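Local structure of cobalamin biosynthesis protein CobN (Mycobacterium tuberculosis, 7C6O) at residues Ala868-Arg871 / Asp872-Arg876; Arg1109-Ser1112 / Glu1113-Arg1117; Thr670-Pro673 / Glu674-Ser677; Ala1083-Arg1086 / Ala1087-Gln1091. The protein acts as the large, catalytic subunit of a cobaltochelatase, which probably inserts cobalt into the corrin ring during cobalamin biosynthesis. One frame throughout, in Å; residues are numbered along the deposited sequence.

Interaction 1 of 4, residues Ala868-Arg871 / Asp872-Arg876; sequences ARYR and DEHGR
The carbonyl oxygen Y870 O is gripped by three N-H groups from the last turn of the helix. H874 N lies 2.9 Å from Y870 O, nearly in line with its C=O bond; weak bonds to Y870 O come from H874 ND1 (3.1 Å) and E873 N. The weak ND1 bond helps to hold the imidazole over the tyrosine: H874 ND1 sits 3.1 Å above the centre of the Y870 ring, the two planes inclined at 38°, an oblique arrangement. CG of E873 backs the other face of the imidazole. This is the C-terminal end of helix 853-874, where G875, with positive phi, breaks the helical path while its N still donates to R871 O at 2.7 Å. Beyond the glycine the chain folds back, and R876 O comes to the tyrosine edge in the ring plane, 3.2 Å from Y870 CD1. R876 O is buried without a hydrogen-bond partner, although R871 CA makes a C-H...O contact with it at 3.5 Å. R871 stretches out with CG anti to N (chi1 -170°), passes NH1 close to R876 CA, and meets W877 in a cation-pi contact. R869 NE stays 4.5 Å from E873 OE1, its guanidinium being bound instead to E1113.

Interaction 2 of 4, residues Arg1109-Ser1112 / Glu1113-Arg1117; sequences RTLS and EETTR
T1110 and E1113 form a capping box that opens helix 1111-1123 straight after strand 1107-1110. Its hydrogen bonds are reciprocal: T1110 OG1 accepts from E1113 N at 3.1 Å, and T1110 N donates to E1113 OE1 at 3.0 Å, arriving from above the carboxylate plane. The threonine hydroxyl lies between its own N and carbonyl carbon (chi1 69°), the crowded position, which turns OG1 toward E1113 N. The other carboxylate oxygen of E1113 serves R869. One turn on, T1115 N and T1115 OG1 both donate to L1111 O, from opposite faces of its plane.

Charge dominates the other flank. R1109 NH1 makes a salt bridge to E1114 OE1 at 2.8 Å, on the syn side but well out of the carboxylate plane, and NH1 is also salt-bridged to D1099. Against this guanidinium lies that of R1117, in the one of its two conformers described here: the planes are 17° apart and the centres 4.2 Å, an arrangement that is less certain because of the disorder. E691 binds R1117 and, with E1114 and D1099, probably offsets the pairing of like charges. Water 1 rests on S1112 OG at 3.0 Å and more weakly on T1116 OG1.

Interaction 3 of 4, residues Thr670-Pro673 / Glu674-Ser677; sequences TERP and EEDS
From R672 through P673 to E674 the backbone runs extended, then bends into helical angles at E675, where S677 N donates to E674 O at 2.9 Å. The segment is the lead-in to helix 675-694, and the side chains of R672 and E675 bridge the bend between them. R672 is drawn out from CG to NE with CG anti to its N (chi1 -171°), which carries the guanidinium along the chain to the glutamate. E675 bends back to meet it, its chain kinked at chi2 (69°).

The salt bridge is a fork on a single oxygen. R672 NH2 donates to E675 OE2 at 2.9 Å, almost in line with the C-O bond, whereas R672 NH1 adds only a weak bond to the same OE2 at 3.4 Å. Guanidinium and carboxylate are almost coplanar, 1° apart, so the two flat groups meet through their edges. A second arginine, R651 of helix 647-660, binds OE1, and the two arginines together probably stabilise the charged form of E675. W655 of the same helix meets R672 in a cation-pi contact.

P673, next along the chain, packs on W655, F678 and M681, which joins the lead-in to both helices; P673 CB also comes within 4.2 Å of S677 O. Water 2 bridges the same two charged groups, R672 and E675: it donates to E675 OE1 at 2.7 Å and accepts a weak bond from R672 NH1 at 2.9 Å.

Interaction 4 of 4, residues Ala1083-Arg1086 / Ala1087-Gln1091; sequences ATVR and ALTGQ
The peptide carbonyl of V1085 is the flat group on which T1089 closes. T1089 OG1 donates to V1085 O from above the carbonyl plane, 40° out of it, at 2.9 Å, while T1089 N reaches the same oxygen less steeply, tilted by 20°, also at 2.9 Å. Two donors of one residue thus share one acceptor. The hydroxyl is put there by its chi1 of 71°, between the backbone N and the carbonyl carbon, and it is used twice: T1089 OG1 also accepts from Q1091 N at 3.1 Å, in an ST turn. This second bond pins the chain just after the helix, where G1090 takes a positive phi and its N still donates to R1086 O.

Q1091 O then swings back to R1086 CA, a C-H...O contact of 3.6 Å, and the CB and CG of R1086 lie beside the Q1091 carbonyl carbon. Further out, the R1086 chain bends at chi3 and hands its guanidinium to D1019, with T1156 O as another acceptor, so the polar end ties the helix to helices 1019-1030 and 1136-1157.

On another flank T1084 and L1088 run alongside each other in the same direction, with T1084 CG2 4.1 Å from L1088 CD1. CG of L1088 also rests against T1084 O at 3.3 Å. Both residues pack on Y1051 of helix 1044-1051, and T1084 OG1 bonds back to G1080 O. The whole forms the C-terminal end of helix 1072-1089, the helix of a beta-alpha-beta crossover that links strand 1056-1061 to strand 1094-1099.

How the interactions relate
Along the chain the order is interaction 3, 1, 4, 2, and all four lie on the same side of the chain's centre. Interactions 1, 2 and 4 sit round one mixed eight-stranded sheet: helix 853-874 leads into strand 880-885, helix 1072-1089 into strand 1094-1099, and strand 1107-1110 runs into helix 1111-1123. Interactions 1 and 2, with centres about 17 Å apart, meet directly in the R869-E1113 salt bridge. Interaction 4 is about 20 Å from interaction 2 between centres, without touching it. Interaction 3 is more peripheral, yet its helix 675-694 supplies E691 to R1117, which connects this outlying helix to the sheet region.

Interaction 1 of 4, residues Ala868-Arg871 / Asp872-Arg876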
# COMPACT_ATOMS: atom_id res chain seq x y z
N ALA A 868 1.27 -4.91 30.27
CA ALA A 868 1.59 -5.95 31.23
C ALA A 868 3.09 -6.23 31.28
O ALA A 868 3.66 -6.39 32.36
CB ALA A 868 0.82 -7.23 30.90
N ARG A 869 3.73 -6.30 30.11
CA ARG A 869 5.17 -6.56 30.08
C ARG A 869 5.94 -5.44 30.77
O ARG A 869 6.84 -5.70 31.58
CB ARG A 869 5.64 -6.71 28.63
CG ARG A 869 7.12 -7.06 28.49
CD ARG A 869 7.42 -8.43 29.09
NE ARG A 869 8.85 -8.72 29.12
CZ ARG A 869 9.49 -9.49 28.24
NH1 ARG A 869 8.82 -10.06 27.25
NH2 ARG A 869 10.79 -9.70 28.36
N TYR A 870 5.60 -4.19 30.46
CA TYR A 870 6.33 -3.06 31.05
C TYR A 870 6.14 -3.02 32.56
O TYR A 870 7.11 -2.86 33.32
CB TYR A 870 5.87 -1.75 30.42
CG TYR A 870 6.74 -0.57 30.81
CD1 TYR A 870 6.46 0.18 31.94
CD2 TYR A 870 7.85 -0.23 30.05
CE1 TYR A 870 7.26 1.26 32.30
CE2 TYR A 870 8.64 0.84 30.39
CZ TYR A 870 8.35 1.58 31.52
OH TYR A 870 9.14 2.65 31.86
N ARG A 871 4.90 -3.16 33.02
CA ARG A 871 4.63 -3.10 34.45
C ARG A 871 5.27 -4.27 35.19
O ARG A 871 5.75 -4.10 36.32
CB ARG A 871 3.12 -3.06 34.69
CG ARG A 871 2.71 -2.76 36.13
CD ARG A 871 1.26 -2.31 36.21
NE ARG A 871 0.80 -2.24 37.60
CZ ARG A 871 0.94 -1.18 38.39
NH1 ARG A 871 1.54 -0.09 37.93
NH2 ARG A 871 0.48 -1.21 39.63
N ASP A 872 5.33 -5.44 34.56
CA ASP A 872 6.01 -6.58 35.16
C ASP A 872 7.49 -6.29 35.40
O ASP A 872 8.06 -6.72 36.40
CB ASP A 872 5.85 -7.82 34.29
CG ASP A 872 4.50 -8.48 34.44
OD1 ASP A 872 3.71 -8.05 35.32
OD2 ASP A 872 4.21 -9.44 33.68
N GLU A 873 8.12 -5.57 34.47
CA GLU A 873 9.55 -5.29 34.59
C GLU A 873 9.86 -4.08 35.45
O GLU A 873 10.88 -4.07 36.15
CB GLU A 873 10.16 -5.09 33.19
CG GLU A 873 11.66 -4.83 33.22
CD GLU A 873 12.35 -5.29 31.95
OE1 GLU A 873 11.67 -5.84 31.06
OE2 GLU A 873 13.58 -5.09 31.85
N HIS A 874 9.00 -3.05 35.45
CA HIS A 874 9.31 -1.80 36.12
C HIS A 874 8.39 -1.46 37.28
O HIS A 874 8.66 -0.48 37.99
CB HIS A 874 9.28 -0.64 35.10
CG HIS A 874 10.18 -0.85 33.93
ND1 HIS A 874 9.71 -1.25 32.69
CD2 HIS A 874 11.52 -0.74 33.80
CE1 HIS A 874 10.73 -1.37 31.86
NE2 HIS A 874 11.84 -1.06 32.50
N GLY A 875 7.32 -2.23 37.51
CA GLY A 875 6.44 -1.94 38.63
C GLY A 875 5.63 -0.68 38.50
O GLY A 875 5.15 -0.15 39.50
N ARG A 876 5.46 -0.17 37.28
CA ARG A 876 4.69 1.05 37.05
C ARG A 876 4.29 1.10 35.59
O ARG A 876 4.87 0.42 34.74
CB ARG A 876 5.49 2.30 37.44
CG ARG A 876 6.88 2.35 36.82
CD ARG A 876 7.27 3.78 36.48
NE ARG A 876 7.20 4.66 37.64
CZ ARG A 876 7.20 5.99 37.57
NH1 ARG A 876 7.27 6.59 36.39
NH2 ARG A 876 7.13 6.71 38.68

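Interaction 2 of 4, residues Arg1109-Ser1112 / Glu1113-Arg1117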
# COMPACT_ATOMS: atom_id res chain seq x y z
N ARG A 1109 7.40 -9.13 23.32
CA ARG A 1109 8.74 -9.46 23.76
C ARG A 1109 9.64 -8.26 23.53
O ARG A 1109 9.29 -7.33 22.80
CB ARG A 1109 9.29 -10.71 23.05
CG ARG A 1109 9.39 -10.60 21.54
CD ARG A 1109 9.75 -11.95 20.93
NE ARG A 1109 8.65 -12.91 21.03
CZ ARG A 1109 7.79 -13.17 20.06
NH1 ARG A 1109 7.90 -12.56 18.88
NH2 ARG A 1109 6.82 -14.05 20.25
N THR A 1110 10.81 -8.27 24.17
CA THR A 1110 11.75 -7.19 23.97
C THR A 1110 12.42 -7.32 22.61
O THR A 1110 12.40 -8.38 21.98
CB THR A 1110 12.81 -7.16 25.08
OG1 THR A 1110 13.66 -8.31 24.95
CG2 THR A 1110 12.15 -7.17 26.45
N LEU A 1111 13.00 -6.21 22.14
CA LEU A 1111 13.74 -6.23 20.89
C LEU A 1111 14.93 -7.17 20.97
O LEU A 1111 15.25 -7.87 20.00
CB LEU A 1111 14.19 -4.81 20.52
CG LEU A 1111 15.02 -4.64 19.25
CD1 LEU A 1111 14.29 -5.21 18.04
CD2 LEU A 1111 15.34 -3.16 19.04
N SER A 1112 15.60 -7.22 22.12
CA SER A 1112 16.71 -8.15 22.28
C SER A 1112 16.24 -9.60 22.16
O SER A 1112 16.90 -10.42 21.53
CB SER A 1112 17.41 -7.93 23.62
OG SER A 1112 18.39 -8.93 23.84
N GLU A 1113 15.09 -9.91 22.77
CA GLU A 1113 14.53 -11.26 22.67
C GLU A 1113 14.17 -11.60 21.24
O GLU A 1113 14.45 -12.71 20.77
CB GLU A 1113 13.30 -11.39 23.58
CG GLU A 1113 13.63 -11.47 25.07
CD GLU A 1113 12.40 -11.36 25.96
OE1 GLU A 1113 11.33 -10.94 25.47
OE2 GLU A 1113 12.50 -11.71 27.15
N GLU A 1114 13.53 -10.67 20.52
CA GLU A 1114 13.14 -10.95 19.14
C GLU A 1114 14.37 -11.10 18.25
O GLU A 1114 14.37 -11.92 17.32
CB GLU A 1114 12.22 -9.85 18.63
CG GLU A 1114 11.81 -9.99 17.16
CD GLU A 1114 10.83 -11.13 16.91
OE1 GLU A 1114 10.43 -11.81 17.87
OE2 GLU A 1114 10.45 -11.33 15.74
N THR A 1115 15.42 -10.32 18.50
CA THR A 1115 16.63 -10.41 17.69
C THR A 1115 17.29 -11.77 17.84
O THR A 1115 17.63 -12.42 16.84
CB THR A 1115 17.60 -9.29 18.05
OG1 THR A 1115 16.98 -8.02 17.84
CG2 THR A 1115 18.86 -9.38 17.18
N THR A 1116 17.46 -12.24 19.08
CA THR A 1116 18.06 -13.55 19.29
C THR A 1116 17.17 -14.67 18.77
O THR A 1116 17.67 -15.69 18.29
CB THR A 1116 18.39 -13.77 20.76
OG1 THR A 1116 17.19 -13.70 21.55
CG2 THR A 1116 19.38 -12.73 21.25
N ARG A 1117 15.84 -14.51 18.87
CA ARG A 1117 14.93 -15.49 18.30
C ARG A 1117 15.11 -15.58 16.79
O ARG A 1117 15.24 -16.68 16.23
CB ARG A 1117 13.48 -15.13 18.63
CG ARG A 1117 13.03 -15.58 20.01
CD ARG A 1117 11.71 -14.91 20.37
NE ARG A 1117 11.15 -15.42 21.62
CZ ARG A 1117 10.12 -16.26 21.69
NH1 ARG A 1117 9.53 -16.68 20.58
NH2 ARG A 1117 9.68 -16.68 22.87
O HOH W 1 17.50 -11.77 24.32

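Interaction 3 of 4, residues Thr670-Pro673 / Glu674-Ser677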
# COMPACT_ATOMS: atom_id res chain seq x y z
N THR A 670 20.78 -13.25 33.97
CA THR A 670 22.00 -12.62 34.43
C THR A 670 22.77 -13.48 35.42
O THR A 670 23.96 -13.23 35.64
CB THR A 670 21.69 -11.27 35.08
OG1 THR A 670 20.79 -11.47 36.18
CG2 THR A 670 21.05 -10.32 34.07
N GLU A 671 22.13 -14.48 36.01
CA GLU A 671 22.77 -15.35 36.99
C GLU A 671 22.04 -16.68 36.99
O GLU A 671 20.96 -16.82 36.43
CB GLU A 671 22.75 -14.71 38.38
CG GLU A 671 21.35 -14.62 38.98
CD GLU A 671 21.34 -14.01 40.37
OE1 GLU A 671 22.13 -13.07 40.61
OE2 GLU A 671 20.53 -14.46 41.21
N ARG A 672 22.65 -17.66 37.65
CA ARG A 672 22.01 -18.96 37.80
C ARG A 672 20.87 -18.86 38.80
O ARG A 672 21.05 -18.30 39.89
CB ARG A 672 23.02 -20.01 38.26
CG ARG A 672 22.48 -21.43 38.24
CD ARG A 672 23.45 -22.38 38.92
NE ARG A 672 23.14 -23.78 38.65
CZ ARG A 672 22.28 -24.51 39.34
NH1 ARG A 672 22.08 -25.78 39.02
NH2 ARG A 672 21.62 -23.98 40.36
N PRO A 673 19.69 -19.39 38.49
CA PRO A 673 18.60 -19.38 39.47
C PRO A 673 18.96 -20.23 40.68
O PRO A 673 19.78 -21.14 40.60
CB PRO A 673 17.42 -19.98 38.70
CG PRO A 673 17.78 -19.83 37.25
CD PRO A 673 19.27 -19.96 37.20
N GLU A 674 18.34 -19.90 41.81
CA GLU A 674 18.45 -20.76 42.98
C GLU A 674 17.90 -22.15 42.65
O GLU A 674 17.07 -22.32 41.75
CB GLU A 674 17.69 -20.18 44.17
CG GLU A 674 18.46 -19.16 44.99
CD GLU A 674 17.67 -18.70 46.20
OE1 GLU A 674 17.90 -19.23 47.30
OE2 GLU A 674 16.81 -17.81 46.03
N GLU A 675 18.37 -23.14 43.40
CA GLU A 675 18.02 -24.52 43.10
C GLU A 675 16.52 -24.75 43.14
O GLU A 675 15.97 -25.49 42.31
CB GLU A 675 18.75 -25.46 44.06
CG GLU A 675 18.85 -26.90 43.59
CD GLU A 675 19.78 -27.08 42.39
OE1 GLU A 675 19.81 -28.19 41.83
OE2 GLU A 675 20.49 -26.11 42.02
N ASP A 676 15.82 -24.12 44.08
CA ASP A 676 14.38 -24.29 44.20
C ASP A 676 13.60 -23.34 43.29
O ASP A 676 12.36 -23.36 43.33
CB ASP A 676 13.95 -24.11 45.67
CG ASP A 676 14.11 -22.69 46.17
OD1 ASP A 676 13.33 -22.30 47.07
OD2 ASP A 676 14.99 -21.96 45.68
N SER A 677 14.28 -22.54 42.48
CA SER A 677 13.65 -21.78 41.41
C SER A 677 14.10 -22.26 40.03
O SER A 677 13.64 -21.71 39.02
CB SER A 677 13.95 -20.29 41.56
OG SER A 677 13.27 -19.74 42.68
O HOH W 2 22.05 -28.36 40.39

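Interaction 4 of 4, residues Ala1083-Arg1086 / Ala1087-Gln1091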
# COMPACT_ATOMS: atom_id res chain seq x y z
N ALA A 1083 17.08 5.19 18.91
CA ALA A 1083 18.30 6.00 18.89
C ALA A 1083 17.99 7.47 19.12
O ALA A 1083 18.76 8.17 19.79
CB ALA A 1083 19.04 5.80 17.57
N THR A 1084 16.88 7.96 18.57
CA THR A 1084 16.54 9.37 18.71
C THR A 1084 16.18 9.70 20.15
O THR A 1084 16.61 10.74 20.68
CB THR A 1084 15.41 9.73 17.76
OG1 THR A 1084 15.82 9.47 16.41
CG2 THR A 1084 15.03 11.20 17.89
N VAL A 1085 15.42 8.83 20.81
CA VAL A 1085 15.12 9.02 22.23
C VAL A 1085 16.40 8.98 23.05
O VAL A 1085 16.60 9.78 23.97
CB VAL A 1085 14.10 7.97 22.71
CG1 VAL A 1085 13.88 8.09 24.22
CG2 VAL A 1085 12.79 8.11 21.96
N ARG A 1086 17.30 8.04 22.74
CA ARG A 1086 18.56 7.96 23.47
C ARG A 1086 19.39 9.22 23.27
O ARG A 1086 19.98 9.74 24.22
CB ARG A 1086 19.36 6.73 23.03
CG ARG A 1086 20.63 6.50 23.84
CD ARG A 1086 21.39 5.24 23.42
NE ARG A 1086 21.81 5.28 22.03
CZ ARG A 1086 21.31 4.50 21.07
NH1 ARG A 1086 20.40 3.59 21.37
NH2 ARG A 1086 21.75 4.62 19.82
N ALA A 1087 19.43 9.74 22.04
CA ALA A 1087 20.17 10.97 21.78
C ALA A 1087 19.60 12.13 22.58
O ALA A 1087 20.35 12.95 23.13
CB ALA A 1087 20.14 11.30 20.28
N LEU A 1088 18.27 12.22 22.67
CA LEU A 1088 17.64 13.35 23.35
C LEU A 1088 17.82 13.27 24.86
O LEU A 1088 18.05 14.30 25.51
CB LEU A 1088 16.16 13.42 22.99
CG LEU A 1088 15.83 13.86 21.56
CD1 LEU A 1088 14.38 13.56 21.23
CD2 LEU A 1088 16.13 15.34 21.38
N THR A 1089 17.72 12.07 25.43
CA THR A 1089 17.69 11.91 26.88
C THR A 1089 18.97 11.33 27.47
O THR A 1089 19.16 11.44 28.68
CB THR A 1089 16.52 11.01 27.30
OG1 THR A 1089 16.79 9.66 26.91
CG2 THR A 1089 15.22 11.47 26.65
N GLY A 1090 19.82 10.72 26.66
CA GLY A 1090 20.98 10.01 27.16
C GLY A 1090 20.71 8.59 27.59
O GLY A 1090 21.66 7.87 27.94
N GLN A 1091 19.46 8.14 27.58
CA GLN A 1091 19.09 6.79 27.99
C GLN A 1091 18.15 6.20 26.95
O GLN A 1091 17.17 6.84 26.56
CB GLN A 1091 18.43 6.79 29.37
CG GLN A 1091 17.87 5.44 29.79
CD GLN A 1091 18.93 4.36 29.86
OE1 GLN A 1091 20.05 4.60 30.33
NE2 GLN A 1091 18.60 3.17 29.38